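Long-range contacts in multisubunit Na+/H+ antiporter, G subunit (Anoxybacillus flavithermus, PDB 6Z16), which probably forms one membrane subunit of a multisubunit sodium:proton antiporter of the CPA3 family: residues Ile8-Val13 with Leu61-Glu66; Leu16-Ala21 with Cys54-Gly58; Arg33-Val37 with Glu102-Gly106. One frame throughout, in Å; residues are numbered along the deposited sequence.

Contact 1. Residues Ile8-Val13 with Leu61-Glu66; sequences IANALV and LHFFIE
Val-13, in the first turn of helix 11-33, lies beside His-62, near the end of helix 37-66, with the two CA atoms 6.5 Å apart. These are the open ends of a helical hairpin, the first two of the chain's three long helices, and the pairing shows a hairpin end that meets on the surface by light packing, apolar and mixed, with one weak hydrogen bond. Val-13 uses its two branches separately. CG1, anti to the backbone N (chi1 177°), meets His-62 CB at 3.9 Å, the two side chains crossing at about a right angle. CG2 leans on Leu-61 CB at 4.1 Å and more loosely on the CD1 of Ile-65. Leu-12 adds a distant touch through CD2 on the CD1 of Leu-61. Outside the helix, Ile-8 sets CG1 and CD1 obliquely against the ND1 and CE1 atoms of the imidazole, with CD1 3.7 Å from His-62 ND1; Met-50 of a neighbouring subunit also packs on that histidine. Asn-10 occupies the N-cap position of helix 11-33, where its OD1 accepts a weak capping bond from Leu-12 N. Its amide ND2 meanwhile rests 3.6 Å from Ile-65 CD1, a purely packing contact. The single hydrogen bond between the segments is weak: Glu-66, extended beyond CG, brings OE2 to 3.2 Å from Ala-9 N, with an N-H...O angle of 130°.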
loop_
_atom_site.group_PDB
_atom_site.type_symbol
_atom_site.label_atom_id
_atom_site.label_comp_id
_atom_site.label_asym_id
_atom_site.label_seq_id
_atom_site.Cartn_x
_atom_site.Cartn_y
_atom_site.Cartn_z
ATOM N N ILE G 8 27.346 27.320 3.463
ATOM C CA ILE G 8 27.318 25.959 3.983
ATOM C C ILE G 8 27.783 25.930 5.444
ATOM O O ILE G 8 28.805 26.516 5.803
ATOM C CB ILE G 8 28.150 25.002 3.070
ATOM C CG1 ILE G 8 28.100 23.562 3.588
ATOM C CG2 ILE G 8 29.581 25.504 2.842
ATOM C CD1 ILE G 8 28.643 22.549 2.603
ATOM N N ALA G 9 26.990 25.289 6.306
ATOM C CA ALA G 9 27.330 25.171 7.726
ATOM C C ALA G 9 26.932 23.784 8.231
ATOM O O ALA G 9 25.825 23.603 8.745
ATOM C CB ALA G 9 26.659 26.274 8.533
ATOM N N ASN G 10 27.852 22.827 8.104
ATOM C CA ASN G 10 27.770 21.532 8.768
ATOM C C ASN G 10 29.145 20.887 8.695
ATOM O O ASN G 10 29.816 20.971 7.668
ATOM C CB ASN G 10 26.732 20.596 8.134
ATOM C CG ASN G 10 26.410 19.401 9.016
ATOM O OD1 ASN G 10 26.940 19.261 10.117
ATOM N ND2 ASN G 10 25.536 18.532 8.533
ATOM N N ALA G 11 29.551 20.240 9.787
ATOM C CA ALA G 11 30.854 19.583 9.810
ATOM C C ALA G 11 30.838 18.294 9.002
ATOM O O ALA G 11 31.803 17.990 8.287
ATOM C CB ALA G 11 31.271 19.306 11.253
ATOM N N LEU G 12 29.741 17.539 9.095
ATOM C CA LEU G 12 29.642 16.246 8.427
ATOM C C LEU G 12 29.613 16.398 6.912
ATOM O O LEU G 12 30.257 15.624 6.195
ATOM C CB LEU G 12 28.398 15.506 8.912
ATOM C CG LEU G 12 28.168 14.100 8.360
ATOM C CD1 LEU G 12 29.310 13.184 8.760
ATOM C CD2 LEU G 12 26.836 13.545 8.841
ATOM N N VAL G 13 28.891 17.404 6.412
ATOM C CA VAL G 13 28.783 17.626 4.972
ATOM C C VAL G 13 30.138 18.007 4.385
ATOM O O VAL G 13 30.566 17.458 3.359
ATOM C CB VAL G 13 27.722 18.701 4.685
ATOM C CG1 VAL G 13 27.640 18.990 3.205
ATOM C CG2 VAL G 13 26.374 18.265 5.214
ATOM N N LEU G 61 23.014 15.391 1.380
ATOM C CA LEU G 61 22.765 15.948 2.702
ATOM C C LEU G 61 22.723 17.469 2.688
ATOM O O LEU G 61 21.941 18.060 3.436
ATOM C CB LEU G 61 23.820 15.451 3.687
ATOM C CG LEU G 61 23.714 13.964 4.024
ATOM C CD1 LEU G 61 24.883 13.514 4.876
ATOM C CD2 LEU G 61 22.400 13.678 4.721
ATOM N N HIS G 62 23.510 18.118 1.822
ATOM C CA HIS G 62 23.502 19.579 1.776
ATOM C C HIS G 62 22.172 20.121 1.266
ATOM O O HIS G 62 21.592 21.040 1.868
ATOM C CB HIS G 62 24.643 20.093 0.907
ATOM C CG HIS G 62 24.656 21.580 0.766
ATOM N ND1 HIS G 62 25.018 22.420 1.797
ATOM C CD2 HIS G 62 24.334 22.380 -0.276
ATOM C CE1 HIS G 62 24.925 23.674 1.393
ATOM N NE2 HIS G 62 24.512 23.677 0.139
ATOM N N PHE G 63 21.666 19.558 0.162
ATOM C CA PHE G 63 20.367 20.011 -0.330
ATOM C C PHE G 63 19.230 19.569 0.577
ATOM O O PHE G 63 18.196 20.243 0.636
ATOM C CB PHE G 63 20.108 19.523 -1.751
ATOM C CG PHE G 63 20.942 20.208 -2.782
ATOM C CD1 PHE G 63 20.722 21.541 -3.081
ATOM C CD2 PHE G 63 21.910 19.514 -3.484
ATOM C CE1 PHE G 63 21.481 22.180 -4.030
ATOM C CE2 PHE G 63 22.669 20.146 -4.441
ATOM C CZ PHE G 63 22.454 21.483 -4.712
ATOM N N PHE G 64 19.398 18.455 1.297
ATOM C CA PHE G 64 18.374 18.040 2.243
ATOM C C PHE G 64 18.314 18.962 3.452
ATOM O O PHE G 64 17.230 19.184 3.999
ATOM C CB PHE G 64 18.629 16.596 2.679
ATOM C CG PHE G 64 17.598 16.055 3.623
ATOM C CD1 PHE G 64 16.336 15.714 3.169
ATOM C CD2 PHE G 64 17.896 15.875 4.964
ATOM C CE1 PHE G 64 15.384 15.215 4.036
ATOM C CE2 PHE G 64 16.949 15.376 5.837
ATOM C CZ PHE G 64 15.692 15.045 5.373
ATOM N N ILE G 65 19.447 19.517 3.877
ATOM C CA ILE G 65 19.455 20.348 5.076
ATOM C C ILE G 65 19.120 21.802 4.758
ATOM O O ILE G 65 18.125 22.332 5.264
ATOM C CB ILE G 65 20.795 20.238 5.825
ATOM C CG1 ILE G 65 20.955 18.836 6.410
ATOM C CG2 ILE G 65 20.869 21.259 6.945
ATOM C CD1 ILE G 65 22.343 18.543 6.908
ATOM N N GLU G 66 19.925 22.471 3.929
ATOM C CA GLU G 66 19.745 23.916 3.790
ATOM C C GLU G 66 18.702 24.316 2.757
ATOM O O GLU G 66 18.572 25.508 2.465
ATOM C CB GLU G 66 21.065 24.620 3.466
ATOM C CG GLU G 66 21.988 24.804 4.654
ATOM C CD GLU G 66 23.216 25.617 4.304
ATOM O OE1 GLU G 66 23.393 25.937 3.112
ATOM O OE2 GLU G 66 24.001 25.942 5.216
#

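Contact 2. Residues Leu16-Ala21 with Cys54-Gly58; sequences LILLGA and CILLG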
loop_
_atom_site.group_PDB
_atom_site.type_symbol
_atom_site.label_atom_id
_atom_site.label_comp_id
_atom_site.label_asym_id
_atom_site.label_seq_id
_atom_site.Cartn_x
_atom_site.Cartn_y
_atom_site.Cartn_z
ATOM N N LEU G 16 32.521 15.044 4.435
ATOM C CA LEU G 16 32.172 14.077 3.393
ATOM C C LEU G 16 32.637 14.532 2.016
ATOM O O LEU G 16 33.193 13.731 1.250
ATOM C CB LEU G 16 30.664 13.832 3.374
ATOM C CG LEU G 16 30.080 12.872 4.401
ATOM C CD1 LEU G 16 28.575 12.960 4.373
ATOM C CD2 LEU G 16 30.542 11.461 4.075
ATOM N N ILE G 17 32.424 15.813 1.696
ATOM C CA ILE G 17 32.831 16.352 0.398
ATOM C C ILE G 17 34.347 16.293 0.242
ATOM O O ILE G 17 34.869 15.809 -0.776
ATOM C CB ILE G 17 32.297 17.784 0.233
ATOM C CG1 ILE G 17 30.774 17.771 0.156
ATOM C CG2 ILE G 17 32.875 18.435 -1.002
ATOM C CD1 ILE G 17 30.148 19.121 0.351
ATOM N N LEU G 18 35.077 16.730 1.273
ATOM C CA LEU G 18 36.532 16.724 1.183
ATOM C C LEU G 18 37.111 15.315 1.220
ATOM O O LEU G 18 38.110 15.054 0.545
ATOM C CB LEU G 18 37.138 17.584 2.290
ATOM C CG LEU G 18 37.343 19.077 2.004
ATOM C CD1 LEU G 18 36.055 19.886 1.941
ATOM C CD2 LEU G 18 38.283 19.666 3.038
ATOM N N LEU G 19 36.488 14.390 1.959
ATOM C CA LEU G 19 36.987 13.021 1.996
ATOM C C LEU G 19 36.772 12.330 0.657
ATOM O O LEU G 19 37.654 11.597 0.188
ATOM C CB LEU G 19 36.311 12.254 3.137
ATOM C CG LEU G 19 36.864 10.923 3.682
ATOM C CD1 LEU G 19 36.514 9.680 2.856
ATOM C CD2 LEU G 19 38.370 11.026 3.874
ATOM N N GLY G 20 35.626 12.576 0.014
ATOM C CA GLY G 20 35.401 12.026 -1.314
ATOM C C GLY G 20 36.350 12.591 -2.354
ATOM O O GLY G 20 36.860 11.852 -3.206
ATOM N N ALA G 21 36.645 13.894 -2.263
ATOM C CA ALA G 21 37.593 14.513 -3.189
ATOM C C ALA G 21 39.005 13.946 -3.023
ATOM O O ALA G 21 39.649 13.552 -4.008
ATOM C CB ALA G 21 37.589 16.027 -2.994
ATOM N N CYS G 54 30.886 9.200 -1.536
ATOM C CA CYS G 54 31.006 10.169 -0.449
ATOM C C CYS G 54 30.659 11.581 -0.914
ATOM O O CYS G 54 29.991 12.329 -0.185
ATOM C CB CYS G 54 32.413 10.123 0.142
ATOM S SG CYS G 54 32.800 8.615 1.060
ATOM N N ILE G 55 31.068 11.946 -2.136
ATOM C CA ILE G 55 30.728 13.265 -2.678
ATOM C C ILE G 55 29.220 13.398 -2.891
ATOM O O ILE G 55 28.616 14.428 -2.550
ATOM C CB ILE G 55 31.512 13.525 -3.979
ATOM C CG1 ILE G 55 33.006 13.614 -3.698
ATOM C CG2 ILE G 55 31.077 14.814 -4.641
ATOM C CD1 ILE G 55 33.851 13.550 -4.943
ATOM N N LEU G 56 28.581 12.349 -3.422
ATOM C CA LEU G 56 27.146 12.417 -3.683
ATOM C C LEU G 56 26.333 12.395 -2.394
ATOM O O LEU G 56 25.290 13.050 -2.313
ATOM C CB LEU G 56 26.715 11.279 -4.602
ATOM C CG LEU G 56 27.227 11.325 -6.039
ATOM C CD1 LEU G 56 26.796 10.087 -6.799
ATOM C CD2 LEU G 56 26.759 12.583 -6.728
ATOM N N LEU G 57 26.795 11.655 -1.375
ATOM C CA LEU G 57 26.162 11.720 -0.059
ATOM C C LEU G 57 26.279 13.107 0.551
ATOM O O LEU G 57 25.331 13.593 1.177
ATOM C CB LEU G 57 26.772 10.684 0.884
ATOM C CG LEU G 57 26.381 9.214 0.778
ATOM C CD1 LEU G 57 27.288 8.380 1.652
ATOM C CD2 LEU G 57 24.942 9.042 1.215
ATOM N N GLY G 58 27.428 13.766 0.366
ATOM C CA GLY G 58 27.572 15.126 0.864
ATOM C C GLY G 58 26.642 16.110 0.180
ATOM O O GLY G 58 26.026 16.955 0.837
#
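Ile-55 packs on Gly-20: its CG1 rests 3.7 Å from Gly-20 CA, and its CD1 runs on over the Gly-20 carbonyl carbon. With CG1 anti to the carbonyl carbon (chi1 -65°), the ethyl branch of Ile-55 reaches across to the opposing helix. Cys-54 fills the adjoining place, its CB 3.8 Å from Gly-20 CA, while its sulfur extends to Leu-19 CD1 at 4.3 Å. A second glycine, on the partner helix, works the same way: Gly-58 CA receives Leu-16 CB at 4.2 Å and, at a similar range, the CG1 of Ile-17. Leu-16 CB also lies 3.9 Å from Cys-54 O. In both glycines a beta carbon would have pointed into the neighbouring helix, and they show how missing side chains admit a close backbone approach. Were Ile-55 an alanine, the CG1 and CD1 contacts would go and the carbonyl side of Gly-20 would probably lose its apolar cover, opening a gap beside Cys-54. The next layer is the backbone itself. No hydrogen bond joins the segments; Leu-16 O accepts from Gly-20 N and Cys-54 O from Gly-58 N, each within its own helix, and Gly-20 O also bonds Thr-24 OG1. The short helical segments approach to 7.6 Å between axes and run nearly antiparallel, at 161°, in the manner of a transmembrane helical hairpin. Around this pair, helix 72-98 packs against helix 37-66 through Ile-78, which Leu-56 and Leu-57 both touch, while Met-50 and Ala-6 of a neighbouring subunit meet Ile-17 and Ala-21 on helix 11-33.

Contact 3. Residues Arg33-Val37 with Glu102-Gly106; sequences RLPDV and ERWEG
Trp-104 receives the ring of Pro-35 on one face of its indole. Pro-35 CG stands 3.6 Å from the centroid of the five-membered ring and 18° off its normal, a CH-pi contact made over the face. The nearest indole atom to CG is CD2, where the two rings are fused, and Pro-35 CB follows along the pyrrole part at 3.7 Å from Trp-104 CG. The indole is put there by its first torsion, which sets CG anti to the backbone N (chi1 -167°). Pro-88 of a neighbouring subunit packs against the same tryptophan. The second flat group, the carboxylate of Asp-36, lies against Arg-103: OD1 is 3.3 Å from Arg-103 CB, and OD2 is close to the Arg-103 carbonyl oxygen, an acceptor like itself, so that approach makes no hydrogen bond. The contact exemplifies how a tail folds back on an interhelical turn, since Pro-35 and Asp-36 lie between helices 11-33 and 37-66, whereas Arg-103 and Trp-104 follow helix 72-98. Asp-36 stands at the N-cap position of helix 37-66. Its OD1 accepts from Val-37 N at 2.7 Å, a bond to the adjacent residue and not a capping bond, the donor lying 40° out of the carboxylate plane; its backbone oxygen bonds Thr-39 OG1. Arg-103 forms no salt bridge with this carboxylate; its extended side chain leads away, leaving NE 5.8 Å from Asp-36 OD1, and it packs on Pro-25 of another neighbouring subunit.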
loop_
_atom_site.group_PDB
_atom_site.type_symbol
_atom_site.label_atom_id
_atom_site.label_comp_id
_atom_site.label_asym_id
_atom_site.label_seq_id
_atom_site.Cartn_x
_atom_site.Cartn_y
_atom_site.Cartn_z
ATOM N N ARG G 33 50.740 5.541 -10.394
ATOM C CA ARG G 33 51.918 4.904 -9.813
ATOM C C ARG G 33 51.944 3.383 -9.917
ATOM O O ARG G 33 53.025 2.796 -9.800
ATOM C CB ARG G 33 52.041 5.309 -8.349
ATOM C CG ARG G 33 52.478 6.742 -8.169
ATOM C CD ARG G 33 52.477 7.140 -6.714
ATOM N NE ARG G 33 53.312 6.255 -5.908
ATOM C CZ ARG G 33 54.628 6.370 -5.775
ATOM N NH1 ARG G 33 55.286 7.330 -6.407
ATOM N NH2 ARG G 33 55.288 5.516 -5.008
ATOM N N LEU G 34 50.821 2.733 -10.126
ATOM C CA LEU G 34 50.835 1.276 -10.048
ATOM C C LEU G 34 51.217 0.664 -11.399
ATOM O O LEU G 34 50.840 1.192 -12.445
ATOM C CB LEU G 34 49.475 0.767 -9.583
ATOM C CG LEU G 34 49.221 1.103 -8.112
ATOM C CD1 LEU G 34 47.815 0.748 -7.703
ATOM C CD2 LEU G 34 50.225 0.391 -7.227
ATOM N N PRO G 35 51.971 -0.443 -11.408
ATOM C CA PRO G 35 52.678 -0.857 -12.629
ATOM C C PRO G 35 51.912 -1.719 -13.618
ATOM O O PRO G 35 52.367 -1.857 -14.761
ATOM C CB PRO G 35 53.856 -1.663 -12.064
ATOM C CG PRO G 35 53.313 -2.258 -10.837
ATOM C CD PRO G 35 52.394 -1.243 -10.245
ATOM N N ASP G 36 50.788 -2.302 -13.229
ATOM C CA ASP G 36 50.096 -3.291 -14.038
ATOM C C ASP G 36 48.684 -2.787 -14.295
ATOM O O ASP G 36 48.212 -1.870 -13.622
ATOM C CB ASP G 36 50.082 -4.641 -13.311
ATOM C CG ASP G 36 49.781 -5.799 -14.217
ATOM O OD1 ASP G 36 49.548 -5.581 -15.422
ATOM O OD2 ASP G 36 49.789 -6.938 -13.710
ATOM N N VAL G 37 48.008 -3.379 -15.282
ATOM C CA VAL G 37 46.618 -3.007 -15.537
ATOM C C VAL G 37 45.712 -3.457 -14.388
ATOM O O VAL G 37 44.744 -2.766 -14.038
ATOM C CB VAL G 37 46.171 -3.564 -16.909
ATOM C CG1 VAL G 37 46.302 -5.080 -16.974
ATOM C CG2 VAL G 37 44.748 -3.142 -17.246
ATOM N N GLU G 102 49.904 -9.323 -20.021
ATOM C CA GLU G 102 50.350 -9.466 -18.644
ATOM C C GLU G 102 51.576 -8.592 -18.442
ATOM O O GLU G 102 52.417 -8.475 -19.339
ATOM C CB GLU G 102 50.644 -10.929 -18.284
ATOM C CG GLU G 102 51.765 -11.598 -19.063
ATOM C CD GLU G 102 51.965 -13.030 -18.637
ATOM O OE1 GLU G 102 51.190 -13.497 -17.779
ATOM O OE2 GLU G 102 52.900 -13.684 -19.145
ATOM N N ARG G 103 51.645 -7.927 -17.288
ATOM C CA ARG G 103 52.722 -6.981 -17.026
ATOM C C ARG G 103 53.214 -7.116 -15.591
ATOM O O ARG G 103 52.506 -7.598 -14.702
ATOM C CB ARG G 103 52.298 -5.520 -17.307
ATOM C CG ARG G 103 52.071 -5.248 -18.785
ATOM C CD ARG G 103 51.736 -3.836 -19.189
ATOM N NE ARG G 103 51.373 -3.864 -20.605
ATOM C CZ ARG G 103 52.242 -3.805 -21.610
ATOM N NH1 ARG G 103 51.808 -3.867 -22.861
ATOM N NH2 ARG G 103 53.543 -3.689 -21.372
ATOM N N TRP G 104 54.461 -6.678 -15.406
ATOM C CA TRP G 104 55.147 -6.519 -14.123
ATOM C C TRP G 104 55.292 -7.853 -13.377
ATOM O O TRP G 104 54.707 -8.074 -12.314
ATOM C CB TRP G 104 54.455 -5.463 -13.254
ATOM C CG TRP G 104 55.285 -5.058 -12.082
ATOM C CD1 TRP G 104 56.481 -4.405 -12.118
ATOM C CD2 TRP G 104 55.004 -5.303 -10.705
ATOM N NE1 TRP G 104 56.954 -4.215 -10.848
ATOM C CE2 TRP G 104 56.063 -4.756 -9.960
ATOM C CE3 TRP G 104 53.949 -5.915 -10.027
ATOM C CZ2 TRP G 104 56.106 -4.812 -8.574
ATOM C CZ3 TRP G 104 53.992 -5.970 -8.654
ATOM C CH2 TRP G 104 55.063 -5.422 -7.941
ATOM N N GLU G 105 56.089 -8.734 -13.995
ATOM C CA GLU G 105 56.749 -9.881 -13.353
ATOM C C GLU G 105 55.754 -10.839 -12.689
ATOM O O GLU G 105 55.644 -10.925 -11.464
ATOM C CB GLU G 105 57.827 -9.421 -12.366
ATOM C CG GLU G 105 59.129 -9.039 -13.055
ATOM C CD GLU G 105 59.163 -7.603 -13.515
ATOM O OE1 GLU G 105 58.258 -6.838 -13.137
ATOM O OE2 GLU G 105 60.090 -7.240 -14.269
ATOM N N GLY G 106 55.002 -11.525 -13.552
ATOM C CA GLY G 106 54.036 -12.535 -13.155
ATOM C C GLY G 106 54.537 -13.648 -12.251
ATOM O O GLY G 106 55.490 -14.363 -12.572
#

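How the contacts relate
Contacts 1 and 2 belong to one helical interface, between helices 11-33 and 37-66, and contact 2 is nested within the loop of chain that contact 1 closes. Their centres are 11 Å apart and they touch directly: Val-13 CG1 meets Gly-58 O at 3.5 Å, and Leu-61 CD1 meets Leu-16 CD1 at 3.8 Å. Contact 3 lies at the far end of the bundle, across the chain's centre, and touches neither: its nearest atoms are about 15 Å from contact 2 and about 26 Å from contact 1. It brings in the region after the third helix, 72-98. A bound phosphatidylethanolamine is about 13 Å from the side chain of Leu-57 in contact 2, too far to touch it.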